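Local structure of CRISPR protein (Archaeoglobus fulgidus, 4MJK) at residues F131-E136 / E258-R263; D7-W12 / A125-W130. The protein probably belongs to a type I-A Cascade surveillance complex where, as in other Cas5 proteins, it would hold the 5' end of the CRISPR RNA. One frame throughout, in Å; residues are numbered along the deposited sequence.

Contact 1 of 2, residues F131-E136 / E258-R263; sequences FLVFKE and EVVIGR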
loop_
_atom_site.group_PDB
_atom_site.type_symbol
_atom_site.label_atom_id
_atom_site.label_comp_id
_atom_site.label_asym_id
_atom_site.label_seq_id
_atom_site.Cartn_x
_atom_site.Cartn_y
_atom_site.Cartn_z
ATOM N N PHE A 131 5.023 -1.166 22.351
ATOM C CA PHE A 131 5.348 -1.006 23.759
ATOM C C PHE A 131 6.509 -1.961 23.983
ATOM O O PHE A 131 6.341 -3.191 23.926
ATOM C CB PHE A 131 4.118 -1.367 24.617
ATOM C CG PHE A 131 4.284 -1.131 26.107
ATOM C CD1 PHE A 131 5.437 -0.572 26.627
ATOM C CD2 PHE A 131 3.258 -1.473 26.983
ATOM C CE1 PHE A 131 5.572 -0.361 28.006
ATOM C CE2 PHE A 131 3.384 -1.250 28.366
ATOM C CZ PHE A 131 4.545 -0.697 28.867
ATOM N N LEU A 132 7.694 -1.383 24.180
ATOM C CA LEU A 132 8.914 -2.139 24.410
ATOM C C LEU A 132 9.360 -1.921 25.847
ATOM O O LEU A 132 9.207 -0.818 26.392
ATOM C CB LEU A 132 10.032 -1.692 23.455
ATOM C CG LEU A 132 9.983 -2.277 22.031
ATOM C CD1 LEU A 132 8.790 -1.724 21.277
ATOM C CD2 LEU A 132 11.276 -1.989 21.266
ATOM N N VAL A 133 9.900 -2.968 26.462
ATOM C CA VAL A 133 10.443 -2.848 27.813
ATOM C C VAL A 133 11.875 -3.370 27.784
ATOM O O VAL A 133 12.116 -4.445 27.253
ATOM C CB VAL A 133 9.624 -3.664 28.855
ATOM C CG1 VAL A 133 10.275 -3.550 30.250
ATOM C CG2 VAL A 133 8.156 -3.195 28.904
ATOM N N PHE A 134 12.818 -2.603 28.336
ATOM C CA PHE A 134 14.215 -3.032 28.437
ATOM C C PHE A 134 14.697 -3.110 29.892
ATOM O O PHE A 134 14.186 -2.416 30.766
ATOM C CB PHE A 134 15.131 -2.084 27.659
ATOM C CG PHE A 134 14.897 -2.095 26.174
ATOM C CD1 PHE A 134 15.505 -3.049 25.373
ATOM C CD2 PHE A 134 14.071 -1.151 25.582
ATOM C CE1 PHE A 134 15.296 -3.062 23.995
ATOM C CE2 PHE A 134 13.850 -1.157 24.205
ATOM C CZ PHE A 134 14.460 -2.109 23.416
ATOM N N LYS A 135 15.706 -3.944 30.135
ATOM C CA LYS A 135 16.244 -4.126 31.481
ATOM C C LYS A 135 16.872 -2.825 31.975
ATOM O O LYS A 135 16.835 -2.526 33.173
ATOM C CB LYS A 135 17.276 -5.252 31.488
ATOM C CG LYS A 135 17.406 -5.980 32.811
ATOM C CD LYS A 135 18.372 -7.144 32.663
ATOM C CE LYS A 135 18.220 -7.779 31.286
ATOM N NZ LYS A 135 19.253 -8.824 31.039
ATOM N N GLU A 136 17.454 -2.062 31.053
ATOM C CA GLU A 136 17.868 -0.684 31.346
ATOM C C GLU A 136 17.708 0.197 30.117
ATOM O O GLU A 136 17.316 -0.279 29.059
ATOM C CB GLU A 136 19.316 -0.628 31.813
ATOM C CG GLU A 136 20.311 -0.959 30.735
ATOM C CD GLU A 136 20.784 -2.388 30.824
ATOM O OE1 GLU A 136 21.048 -2.857 31.953
ATOM O OE2 GLU A 136 20.887 -3.047 29.767
ATOM N N GLU A 258 -1.438 0.778 30.162
ATOM C CA GLU A 258 -0.800 -0.020 29.118
ATOM C C GLU A 258 -0.115 -1.228 29.735
ATOM O O GLU A 258 0.726 -1.086 30.628
ATOM C CB GLU A 258 0.230 0.805 28.354
ATOM C CG GLU A 258 -0.247 2.200 27.906
ATOM C CD GLU A 258 -1.385 2.148 26.890
ATOM O OE1 GLU A 258 -1.269 1.415 25.883
ATOM O OE2 GLU A 258 -2.400 2.851 27.097
ATOM N N VAL A 259 -0.469 -2.412 29.255
ATOM C CA VAL A 259 0.111 -3.648 29.770
ATOM C C VAL A 259 0.682 -4.508 28.650
ATOM O O VAL A 259 0.002 -4.815 27.679
ATOM C CB VAL A 259 -0.926 -4.484 30.544
ATOM C CG1 VAL A 259 -0.263 -5.729 31.151
ATOM C CG2 VAL A 259 -1.584 -3.644 31.634
ATOM N N VAL A 260 1.942 -4.896 28.772
ATOM C CA VAL A 260 2.499 -5.793 27.785
ATOM C C VAL A 260 3.156 -6.995 28.468
ATOM O O VAL A 260 3.763 -6.870 29.523
ATOM C CB VAL A 260 3.494 -5.070 26.866
ATOM C CG1 VAL A 260 4.754 -4.643 27.642
ATOM C CG2 VAL A 260 3.834 -5.949 25.682
ATOM N N ILE A 261 3.024 -8.161 27.857
ATOM C CA ILE A 261 3.568 -9.386 28.432
ATOM C C ILE A 261 4.946 -9.666 27.848
ATOM O O ILE A 261 5.133 -9.610 26.635
ATOM C CB ILE A 261 2.633 -10.580 28.157
ATOM C CG1 ILE A 261 1.285 -10.368 28.841
ATOM C CG2 ILE A 261 3.254 -11.898 28.650
ATOM C CD1 ILE A 261 0.194 -11.245 28.269
ATOM N N GLY A 262 5.914 -9.955 28.712
ATOM C CA GLY A 262 7.250 -10.293 28.255
ATOM C C GLY A 262 7.892 -11.341 29.151
ATOM O O GLY A 262 7.203 -12.054 29.877
ATOM N N ARG A 263 9.214 -11.438 29.096
ATOM C CA ARG A 263 9.922 -12.435 29.880
ATOM C C ARG A 263 10.381 -11.824 31.184
ATOM O O ARG A 263 10.510 -10.604 31.300
ATOM C CB ARG A 263 11.134 -12.978 29.110
ATOM C CG ARG A 263 12.192 -11.937 28.790
ATOM C CD ARG A 263 13.451 -12.570 28.214
ATOM N NE ARG A 263 14.334 -11.584 27.600
ATOM C CZ ARG A 263 15.535 -11.861 27.097
ATOM N NH1 ARG A 263 16.015 -13.093 27.153
ATOM N NH2 ARG A 263 16.265 -10.902 26.547
#

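Contact 2 of 2, residues D7-W12 / A125-W130; sequences DVEFVW and APKIRW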
loop_
_atom_site.group_PDB
_atom_site.type_symbol
_atom_site.label_atom_id
_atom_site.label_comp_id
_atom_site.label_asym_id
_atom_site.label_seq_id
_atom_site.Cartn_x
_atom_site.Cartn_y
_atom_site.Cartn_z
ATOM N N ASP A 7 4.434 5.446 18.811
ATOM C CA ASP A 7 3.339 5.488 17.847
ATOM C C ASP A 7 3.898 5.716 16.441
ATOM O O ASP A 7 4.615 6.694 16.178
ATOM C CB ASP A 7 2.339 6.600 18.191
ATOM C CG ASP A 7 1.451 6.254 19.387
ATOM O OD1 ASP A 7 1.619 5.162 19.978
ATOM O OD2 ASP A 7 0.587 7.085 19.743
ATOM N N VAL A 8 3.556 4.818 15.530
ATOM C CA VAL A 8 4.142 4.846 14.203
ATOM C C VAL A 8 3.041 4.933 13.150
ATOM O O VAL A 8 2.110 4.131 13.137
ATOM C CB VAL A 8 5.006 3.597 13.943
ATOM C CG1 VAL A 8 5.630 3.670 12.549
ATOM C CG2 VAL A 8 6.102 3.475 14.990
ATOM N N GLU A 9 3.142 5.939 12.291
ATOM C CA GLU A 9 2.216 6.119 11.191
ATOM C C GLU A 9 2.826 5.546 9.913
ATOM O O GLU A 9 3.967 5.849 9.585
ATOM C CB GLU A 9 1.944 7.618 11.038
ATOM C CG GLU A 9 1.068 8.016 9.886
ATOM C CD GLU A 9 0.913 9.535 9.820
ATOM O OE1 GLU A 9 1.398 10.138 8.841
ATOM O OE2 GLU A 9 0.332 10.114 10.766
ATOM N N PHE A 10 2.076 4.714 9.201
ATOM C CA PHE A 10 2.578 4.072 7.980
ATOM C C PHE A 10 1.986 4.799 6.787
ATOM O O PHE A 10 0.840 5.234 6.841
ATOM C CB PHE A 10 2.171 2.574 7.920
ATOM C CG PHE A 10 2.950 1.687 8.871
ATOM C CD1 PHE A 10 2.761 1.784 10.242
ATOM C CD2 PHE A 10 3.883 0.772 8.389
ATOM C CE1 PHE A 10 3.478 0.981 11.111
ATOM C CE2 PHE A 10 4.613 -0.026 9.253
ATOM C CZ PHE A 10 4.407 0.075 10.624
ATOM N N VAL A 11 2.760 4.937 5.720
ATOM C CA VAL A 11 2.230 5.446 4.459
ATOM C C VAL A 11 1.179 4.491 3.887
ATOM O O VAL A 11 0.092 4.935 3.505
ATOM C CB VAL A 11 3.366 5.691 3.424
ATOM C CG1 VAL A 11 2.808 6.114 2.044
ATOM C CG2 VAL A 11 4.351 6.744 3.960
ATOM N N TRP A 12 1.488 3.187 3.826
ATOM C CA TRP A 12 0.582 2.219 3.162
ATOM C C TRP A 12 0.549 0.822 3.782
ATOM O O TRP A 12 -0.407 0.077 3.570
ATOM C CB TRP A 12 0.974 2.048 1.681
ATOM C CG TRP A 12 2.354 1.467 1.518
ATOM C CD1 TRP A 12 3.536 2.158 1.426
ATOM C CD2 TRP A 12 2.702 0.077 1.478
ATOM N NE1 TRP A 12 4.586 1.277 1.308
ATOM C CE2 TRP A 12 4.100 -0.003 1.340
ATOM C CE3 TRP A 12 1.961 -1.109 1.526
ATOM C CZ2 TRP A 12 4.780 -1.231 1.267
ATOM C CZ3 TRP A 12 2.638 -2.324 1.450
ATOM C CH2 TRP A 12 4.031 -2.371 1.323
ATOM N N ALA A 125 -3.859 8.346 8.352
ATOM C CA ALA A 125 -2.914 7.325 7.934
ATOM C C ALA A 125 -2.947 6.189 8.973
ATOM O O ALA A 125 -3.231 6.418 10.140
ATOM C CB ALA A 125 -1.525 7.924 7.837
ATOM N N PRO A 126 -2.693 4.953 8.540
ATOM C CA PRO A 126 -2.759 3.840 9.501
ATOM C C PRO A 126 -1.626 3.907 10.531
ATOM O O PRO A 126 -0.478 4.173 10.165
ATOM C CB PRO A 126 -2.605 2.605 8.616
ATOM C CG PRO A 126 -1.950 3.104 7.370
ATOM C CD PRO A 126 -2.406 4.503 7.170
ATOM N N LYS A 127 -1.952 3.658 11.794
ATOM C CA LYS A 127 -0.997 3.771 12.882
ATOM C C LYS A 127 -0.955 2.515 13.747
ATOM O O LYS A 127 -1.983 1.897 14.001
ATOM C CB LYS A 127 -1.353 4.967 13.774
ATOM C CG LYS A 127 -1.072 6.320 13.130
ATOM C CD LYS A 127 -1.279 7.450 14.139
ATOM C CE LYS A 127 -2.725 7.498 14.611
ATOM N NZ LYS A 127 -2.892 8.309 15.867
ATOM N N ILE A 128 0.245 2.164 14.197
ATOM C CA ILE A 128 0.450 1.060 15.134
ATOM C C ILE A 128 1.267 1.565 16.321
ATOM O O ILE A 128 2.182 2.365 16.134
ATOM C CB ILE A 128 1.223 -0.118 14.456
ATOM C CG1 ILE A 128 0.393 -0.702 13.305
ATOM C CG2 ILE A 128 1.564 -1.203 15.502
ATOM C CD1 ILE A 128 1.108 -1.783 12.514
ATOM N N ARG A 129 0.919 1.134 17.534
ATOM C CA ARG A 129 1.688 1.492 18.721
ATOM C C ARG A 129 2.502 0.296 19.221
ATOM O O ARG A 129 1.952 -0.803 19.407
ATOM C CB ARG A 129 0.768 2.001 19.842
ATOM C CG ARG A 129 1.527 2.346 21.147
ATOM C CD ARG A 129 0.613 2.990 22.220
ATOM N NE ARG A 129 -0.004 4.216 21.717
ATOM C CZ ARG A 129 -1.176 4.689 22.129
ATOM N NH1 ARG A 129 -1.859 4.040 23.059
ATOM N NH2 ARG A 129 -1.669 5.807 21.614
ATOM N N TRP A 130 3.797 0.511 19.440
ATOM C CA TRP A 130 4.657 -0.497 20.058
ATOM C C TRP A 130 4.932 -0.138 21.513
ATOM O O TRP A 130 5.051 1.041 21.867
ATOM C CB TRP A 130 5.993 -0.627 19.324
ATOM C CG TRP A 130 5.989 -1.619 18.194
ATOM C CD1 TRP A 130 6.338 -2.942 18.251
ATOM C CD2 TRP A 130 5.637 -1.355 16.831
ATOM N NE1 TRP A 130 6.219 -3.521 17.001
ATOM C CE2 TRP A 130 5.786 -2.566 16.114
ATOM C CE3 TRP A 130 5.202 -0.215 16.152
ATOM C CZ2 TRP A 130 5.509 -2.669 14.746
ATOM C CZ3 TRP A 130 4.947 -0.312 14.778
ATOM C CH2 TRP A 130 5.091 -1.532 14.095
#

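Contact 1 of 2, residues F131-E136 / E258-R263
Phe131 reaches from its strand to Val260, which covers one face of its ring. CG of Phe131 stands opposite the backbone N, and a chi2 of 3° brings CA almost into the plane of the ring, whose face is then turned to the valine. The methyl CG1 of Val260 is the point of contact: it lies 3.8 Å from the ring centroid, 18° off the normal, in a CH-pi contact displaced toward the rim. Its closest ring atom is CD2 of Phe131, 3.6 Å from CG1 of Val260. Ring atom CE2 instead points at the backbone of 258-263, and Glu258 O lies near the ring plane, 3.5 Å from CE2 of Phe131. CB of Glu258 also touches this rim, but the chain then bends at chi2 and carries the carboxylate away to Lys72, in a salt bridge, and to the hydroxyl of Tyr178, whose ring packs edge-to-face with Phe131.

Leu132 turns away from 258-263, and the next contact comes from Val133. Its CG2 meets the same methyl, Val260 CG1, at 3.9 Å. Val260 CG1 thus bridges Phe131 and Val133, while Val260 also rests on Ala68 of the adjoining strand 66-73. Beyond Val133 the chain diverges from 258-263.

No hydrogen bond joins the two segments. The strand axes come no closer than 8.0 Å and make an angle of 55°, so strand 258-263 packs over a face of strand 127-134 and is not its neighbour in the sheet. This is apolar packing of an edge strand of the antiparallel sheet back over its other side, on the face away from helix 33-46, consistent with the ferredoxin-like core expected for Cas5.

Contact 2 of 2, residues D7-W12 / A125-W130
Arg129 lies alongside Asp7 across two antiparallel strands, both side chains pointing the same way. From CB to CD the arginine skirts one carboxylate oxygen: CB, CG and CD all pass close to Asp7 OD1, with CG at 3.1 Å from it. A bend at chi3 (-59°) then turns the head back, and NE donates to the syn lone pair of Asp7 OD1 over 2.6 Å, the oxygen lying in the guanidinium plane. At the tip, NH2 of Arg129 reaches OD2 of Asp7 at 3.2 Å, also from the syn side but 17° out of the carboxylate plane. NH1 has a long, weak ion pair with Glu258.

One residue along from the salt bridge, Val8 and Ile128 exchange two backbone hydrogen bonds, and Phe10 N adds a nearly straight one to Pro126 O. On the face bearing Val8 and Ile128, CZ of Phe10 meets CH2 of Trp130 edge against edge at 3.9 Å, the side chains crossing at about a right angle; Ile128 CD1 touches Phe10 CE1. On the face bearing Arg129, the methyl of Ala125 abuts Glu9, with CB 3.3 Å from Glu9 CG. Ring carbons CG and CD of Pro126 press on Phe10 O, a buried carbonyl without a hydrogen-bond partner in the model.

The chemistry is two-sided: a side-on, bidentate salt bridge fixes the rotation of both charged groups on one face and would favour their ionised forms, whereas the other face is held by apolar contacts.

In the fold
Strand 2-10 starts the chain, and contact 2 closes the first long loop when the chain, after helix 33-46 and strand 66-73, returns as strand 127-134 beside it. The same strand runs directly on into contact 1, which closes a second loop only with the last strand, 258-263. The two loops therefore follow in series, about 20 Å between contact centres. Contact 2 joins neighbours within the sheet; contact 1 brings its far outermost strand back over strand 127-134. At the end of segment 7-12, Trp12 packs against Trp12 of the second subunit, placing that end at the interface between the two subunits of the assembly.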